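Local coordinates for protein metalloregulator ScaR (Streptococcus gordonii, PDB 3HRS) that acts as a manganese-activated, homodimeric transcriptional regulator of the DtxR/MntR family and probably represses its target genes by binding DNA, at residues 142-147 against 188-193; 168-173 against 197-202. All coordinates share one frame; numbering follows the deposited sequence.

Contact 1 (142-147 against 188-193); sequences TLEEAK and HLYSLE
Tyr190 lays the outer end of its ring against Glu144, where CA and CB carry the contact. This belongs to the SH3-like FeoA domain, where the chain leading into the five-stranded sheet passes the side of strand 189-194 on which Tyr190 and Leu192 stand. Glu144 CA lies 3.6 Å from Tyr190 CE1, and Glu144 CB is 3.2 Å from Tyr190 OH, so the meeting is mainly carbon against the phenol end of the ring. The two side chains run past each other at a slant, with carboxylate and ring planes 75° apart. Glu144 OE2 stands 3.8 Å from Tyr190 OH; its polar partner is NE2 of Gln203, at the start of helix 203-206, which donates a hydrogen bond to it.

The second half of the contact is leucine on leucine. Leu143 and Leu192 reach for each other end on, CD2 of Leu143 coming within 3.8 Å of CD1 of Leu192. Leu143 can do this because its CG stands opposite its own N (chi1 -176°), which carries the isobutyl group out from the turn. The same Leu143 CD2 also brushes Tyr190 CB at 4.2 Å, so that one methyl touches both strand residues. Tyr190 and Leu192 are two apart on the strand and both turn this way, while the intervening Ser191 faces the other side. All three large residues, Leu143, Tyr190 and Leu192, are buried. Nearby, Leu143 and Tyr190 both rest on Ala206, and Tyr190 also makes an edge-to-face pair with Tyr183. Leu143 to Ala146 form a type I turn, closed where Ala146 N donates to Leu143 O over 3.0 Å.

Contact 2 (168-173 against 197-202); sequences ERNGLQ and QEIQLA
Ile199 points its CD1 methyl at the root of the Asn170 side chain, 3.4 Å from CB of Asn170. The isoleucine reaches that far because its main branch is fully stretched: CG1 lies opposite the backbone N (chi1 -162°) and chi2 of 174° carries CD1 straight on. CG2, in turn, sits in the crowded position between N and the carbonyl carbon. Asn170 swings its CG over beside its own N, opposite the carbonyl carbon (chi1 -78°), and the two side chains pass at a slant. The methyl lies against both CB and the flat amide group of the asparagine, with CG of Asn170 3.5 Å from CD1 of Ile199.

Leu172 presents CD1 to both strand residues, 4.4 Å from CD1 of Ile199 and 4.2 Å from CD2 of Leu201. Leu201 leaves the strand at an angle to the segment, yet its tip bends in close enough to join. These are loose apolar contacts, with Leu172 and Leu201 buried and Asn170 partly exposed.

The turn that delivers Asn170 and Leu172 is a Schellman motif ending helix 161-168, with Gly171 at positive phi as its C-prime residue and Leu172 N bonded to Leu167 O. The contact thus joins the end of that helix, through Leu167 against Leu172 and Tyr166 against Leu201, to the edge strand 197-201, with Leu192 of strand 189-194 and Ile178 of strand 177-184 completing the packing.

Overall arrangement
Contacts 1 and 2 have centres 12 Å apart and belong to the same FeoA domain, joined by two successive, adjacent antiparallel strands. Between these strands the probable hydrogen bonds run from Tyr190 N to Leu201 O, 2.9 Å, and from Leu192 N to Ile199 O, 3.1 Å. Side chains also join the two contacts: Leu201 CD1 is 3.5 Å from Leu143 CD2 and 3.6 Å from Leu192 CD1, so Leu201 serves both contacts in one continuous apolar layer. Contact 1 lies away from the metal site. In contact 2, the side chain of Leu172 comes within about 10 Å of that of His124, a zinc ligand in another structure of this protein; this apo model has no metal there.

Contact 1 (142-147 against 188-193)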
loop_
_atom_site.group_PDB
_atom_site.type_symbol
_atom_site.label_atom_id
_atom_site.label_comp_id
_atom_site.label_asym_id
_atom_site.label_seq_id
_atom_site.Cartn_x
_atom_site.Cartn_y
_atom_site.Cartn_z
ATOM N N THR A 142 13.272 26.963 14.147
ATOM C CA THR A 142 13.479 27.223 12.721
ATOM C C THR A 142 14.713 28.101 12.488
ATOM O O THR A 142 15.164 28.795 13.393
ATOM C CB THR A 142 12.210 27.843 12.063
ATOM O OG1 THR A 142 12.378 27.907 10.643
ATOM C CG2 THR A 142 11.958 29.235 12.567
ATOM N N LEU A 143 15.271 28.059 11.283
ATOM C CA LEU A 143 16.479 28.821 11.014
ATOM C C LEU A 143 16.209 30.308 11.221
ATOM O O LEU A 143 16.990 31.008 11.874
ATOM C CB LEU A 143 17.001 28.571 9.597
ATOM C CG LEU A 143 18.334 29.258 9.240
ATOM C CD1 LEU A 143 19.445 28.806 10.183
ATOM C CD2 LEU A 143 18.757 29.066 7.769
ATOM N N GLU A 144 15.102 30.794 10.674
ATOM C CA GLU A 144 14.819 32.218 10.764
ATOM C C GLU A 144 14.706 32.700 12.213
ATOM O O GLU A 144 15.154 33.806 12.538
ATOM C CB GLU A 144 13.574 32.606 9.962
ATOM C CG GLU A 144 12.290 32.655 10.765
ATOM C CD GLU A 144 11.214 33.455 10.060
ATOM O OE1 GLU A 144 10.071 32.959 9.945
ATOM O OE2 GLU A 144 11.521 34.576 9.602
ATOM N N GLU A 145 14.119 31.882 13.082
ATOM C CA GLU A 145 14.021 32.271 14.482
ATOM C C GLU A 145 15.177 31.699 15.307
ATOM O O GLU A 145 15.010 31.334 16.468
ATOM C CB GLU A 145 12.643 31.932 15.074
ATOM C CG GLU A 145 12.372 30.460 15.337
ATOM C CD GLU A 145 10.878 30.130 15.359
ATOM O OE1 GLU A 145 10.522 28.936 15.225
ATOM O OE2 GLU A 145 10.061 31.067 15.500
ATOM N N ALA A 146 16.356 31.647 14.694
ATOM C CA ALA A 146 17.556 31.185 15.380
ATOM C C ALA A 146 18.389 32.373 15.848
ATOM O O ALA A 146 18.884 33.158 15.030
ATOM C CB ALA A 146 18.375 30.283 14.470
ATOM N N LYS A 147 18.546 32.499 17.164
ATOM C CA LYS A 147 19.240 33.650 17.765
ATOM C C LYS A 147 20.757 33.619 17.541
ATOM O O LYS A 147 21.282 34.334 16.687
ATOM C CB LYS A 147 18.927 33.748 19.268
ATOM C CG LYS A 147 17.735 34.644 19.642
ATOM C CD LYS A 147 17.365 34.487 21.122
ATOM C CE LYS A 147 17.242 35.842 21.852
ATOM N NZ LYS A 147 15.964 36.578 21.609
ATOM N N HIS A 188 18.716 40.815 3.646
ATOM C CA HIS A 188 17.519 40.002 3.802
ATOM C C HIS A 188 17.851 38.530 3.620
ATOM O O HIS A 188 16.978 37.725 3.307
ATOM C CB HIS A 188 16.422 40.445 2.830
ATOM C CG HIS A 188 15.430 41.399 3.426
ATOM N ND1 HIS A 188 15.713 42.731 3.648
ATOM C CD2 HIS A 188 14.152 41.214 3.838
ATOM C CE1 HIS A 188 14.655 43.322 4.175
ATOM N NE2 HIS A 188 13.693 42.424 4.299
ATOM N N LEU A 189 19.116 38.178 3.827
ATOM C CA LEU A 189 19.565 36.805 3.619
ATOM C C LEU A 189 20.063 36.113 4.881
ATOM O O LEU A 189 20.412 36.750 5.877
ATOM C CB LEU A 189 20.659 36.748 2.554
ATOM C CG LEU A 189 20.307 37.386 1.214
ATOM C CD1 LEU A 189 21.480 37.254 0.251
ATOM C CD2 LEU A 189 19.032 36.767 0.634
ATOM N N TYR A 190 20.086 34.789 4.820
ATOM C CA TYR A 190 20.710 33.991 5.856
ATOM C C TYR A 190 21.958 33.351 5.273
ATOM O O TYR A 190 21.936 32.796 4.173
ATOM C CB TYR A 190 19.736 32.936 6.382
ATOM C CG TYR A 190 18.537 33.532 7.086
ATOM C CD1 TYR A 190 18.467 33.569 8.476
ATOM C CD2 TYR A 190 17.484 34.070 6.362
ATOM C CE1 TYR A 190 17.375 34.125 9.123
ATOM C CE2 TYR A 190 16.386 34.618 6.996
ATOM C CZ TYR A 190 16.335 34.647 8.376
ATOM O OH TYR A 190 15.239 35.208 9.000
ATOM N N SER A 191 23.055 33.449 6.009
ATOM C CA SER A 191 24.325 32.911 5.553
ATOM C C SER A 191 24.626 31.582 6.239
ATOM O O SER A 191 24.556 31.467 7.464
ATOM C CB SER A 191 25.444 33.923 5.816
ATOM O OG SER A 191 25.040 35.237 5.459
ATOM N N LEU A 192 24.952 30.571 5.446
ATOM C CA LEU A 192 25.267 29.264 6.002
ATOM C C LEU A 192 26.582 28.735 5.455
ATOM O O LEU A 192 26.978 29.064 4.336
ATOM C CB LEU A 192 24.143 28.255 5.716
ATOM C CG LEU A 192 22.825 28.489 6.458
ATOM C CD1 LEU A 192 21.725 27.556 5.968
ATOM C CD2 LEU A 192 23.024 28.350 7.953
ATOM N N GLU A 193 27.239 27.899 6.253
ATOM C CA GLU A 193 28.474 27.241 5.858
ATOM C C GLU A 193 28.265 25.728 5.810
ATOM O O GLU A 193 28.474 25.021 6.802
ATOM C CB GLU A 193 29.586 27.593 6.847
ATOM C CG GLU A 193 30.990 27.286 6.367
ATOM C CD GLU A 193 31.522 28.360 5.457
ATOM O OE1 GLU A 193 32.734 28.328 5.151
ATOM O OE2 GLU A 193 30.728 29.240 5.052
#

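Contact 2 (168-173 against 197-202)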
loop_
_atom_site.group_PDB
_atom_site.type_symbol
_atom_site.label_atom_id
_atom_site.label_comp_id
_atom_site.label_asym_id
_atom_site.label_seq_id
_atom_site.Cartn_x
_atom_site.Cartn_y
_atom_site.Cartn_z
ATOM N N GLU A 168 18.674 19.168 -1.834
ATOM C CA GLU A 168 19.605 18.185 -2.407
ATOM C C GLU A 168 20.474 18.881 -3.431
ATOM O O GLU A 168 21.640 18.550 -3.603
ATOM C CB GLU A 168 18.859 17.004 -3.040
ATOM C CG GLU A 168 18.403 15.933 -2.018
ATOM C CD GLU A 168 17.001 15.348 -2.291
ATOM O OE1 GLU A 168 16.134 15.444 -1.393
ATOM O OE2 GLU A 168 16.767 14.788 -3.388
ATOM N N ARG A 169 19.888 19.877 -4.086
ATOM C CA ARG A 169 20.566 20.669 -5.108
ATOM C C ARG A 169 21.529 21.696 -4.512
ATOM O O ARG A 169 22.264 22.357 -5.235
ATOM C CB ARG A 169 19.526 21.319 -6.038
ATOM C CG ARG A 169 19.733 22.785 -6.390
ATOM C CD ARG A 169 18.709 23.247 -7.435
ATOM N NE ARG A 169 19.101 22.855 -8.790
ATOM C CZ ARG A 169 18.557 21.857 -9.488
ATOM N NH1 ARG A 169 17.567 21.134 -8.977
ATOM N NH2 ARG A 169 19.004 21.588 -10.711
ATOM N N ASN A 170 21.535 21.813 -3.189
ATOM C CA ASN A 170 22.509 22.653 -2.496
ATOM C C ASN A 170 23.153 21.855 -1.368
ATOM O O ASN A 170 23.714 22.422 -0.424
ATOM C CB ASN A 170 21.856 23.925 -1.942
ATOM C CG ASN A 170 21.608 24.983 -3.014
ATOM O OD1 ASN A 170 20.493 25.503 -3.142
ATOM N ND2 ASN A 170 22.650 25.313 -3.783
ATOM N N GLY A 171 23.036 20.531 -1.464
ATOM C CA GLY A 171 23.641 19.615 -0.510
ATOM C C GLY A 171 23.297 19.896 0.939
ATOM O O GLY A 171 24.150 19.818 1.824
ATOM N N LEU A 172 22.037 20.236 1.178
ATOM C CA LEU A 172 21.542 20.417 2.527
ATOM C C LEU A 172 20.722 19.205 2.863
ATOM O O LEU A 172 19.826 18.834 2.118
ATOM C CB LEU A 172 20.706 21.683 2.628
ATOM C CG LEU A 172 21.582 22.890 2.942
ATOM C CD1 LEU A 172 20.876 24.163 2.570
ATOM C CD2 LEU A 172 21.968 22.879 4.414
ATOM N N GLN A 173 21.045 18.574 3.980
ATOM C CA GLN A 173 20.520 17.250 4.268
ATOM C C GLN A 173 20.330 17.086 5.761
ATOM O O GLN A 173 21.138 17.541 6.568
ATOM C CB GLN A 173 21.461 16.168 3.720
ATOM C CG GLN A 173 20.973 14.729 3.892
ATOM C CD GLN A 173 22.040 13.689 3.526
ATOM O OE1 GLN A 173 22.949 13.963 2.738
ATOM N NE2 GLN A 173 21.931 12.491 4.106
ATOM N N GLN A 197 31.470 25.453 2.237
ATOM C CA GLN A 197 31.033 26.288 1.121
ATOM C C GLN A 197 29.915 27.233 1.563
ATOM O O GLN A 197 28.995 26.827 2.281
ATOM C CB GLN A 197 30.555 25.407 -0.035
ATOM C CG GLN A 197 30.831 25.971 -1.415
ATOM C CD GLN A 197 30.753 24.901 -2.489
ATOM O OE1 GLN A 197 29.856 24.052 -2.475
ATOM N NE2 GLN A 197 31.694 24.934 -3.426
ATOM N N GLU A 198 30.004 28.491 1.137
ATOM C CA GLU A 198 29.034 29.505 1.537
ATOM C C GLU A 198 27.768 29.388 0.702
ATOM O O GLU A 198 27.806 28.938 -0.443
ATOM C CB GLU A 198 29.631 30.907 1.412
ATOM C CG GLU A 198 28.896 31.977 2.207
ATOM C CD GLU A 198 29.722 33.250 2.372
ATOM O OE1 GLU A 198 29.403 34.063 3.266
ATOM O OE2 GLU A 198 30.697 33.438 1.612
ATOM N N ILE A 199 26.646 29.792 1.284
ATOM C CA ILE A 199 25.363 29.645 0.627
ATOM C C ILE A 199 24.365 30.621 1.252
ATOM O O ILE A 199 24.402 30.865 2.460
ATOM C CB ILE A 199 24.877 28.193 0.755
ATOM C CG1 ILE A 199 23.782 27.892 -0.267
ATOM C CG2 ILE A 199 24.411 27.909 2.175
ATOM C CD1 ILE A 199 23.366 26.437 -0.296
ATOM N N GLN A 200 23.484 31.191 0.432
ATOM C CA GLN A 200 22.552 32.207 0.917
ATOM C C GLN A 200 21.081 31.794 0.770
ATOM O O GLN A 200 20.607 31.556 -0.339
ATOM C CB GLN A 200 22.782 33.517 0.165
ATOM C CG GLN A 200 24.202 33.706 -0.359
ATOM C CD GLN A 200 25.166 34.156 0.714
ATOM O OE1 GLN A 200 24.783 34.853 1.657
ATOM N NE2 GLN A 200 26.432 33.763 0.576
ATOM N N LEU A 201 20.351 31.713 1.879
ATOM C CA LEU A 201 18.929 31.379 1.805
ATOM C C LEU A 201 18.065 32.607 2.039
ATOM O O LEU A 201 18.400 33.486 2.835
ATOM C CB LEU A 201 18.527 30.320 2.833
ATOM C CG LEU A 201 19.394 29.135 3.254
ATOM C CD1 LEU A 201 18.652 28.383 4.361
ATOM C CD2 LEU A 201 19.729 28.215 2.081
ATOM N N ALA A 202 16.937 32.649 1.347
ATOM C CA ALA A 202 15.948 33.683 1.574
ATOM C C ALA A 202 15.107 33.350 2.802
ATOM O O ALA A 202 15.165 32.241 3.332
ATOM C CB ALA A 202 15.062 33.834 0.350
#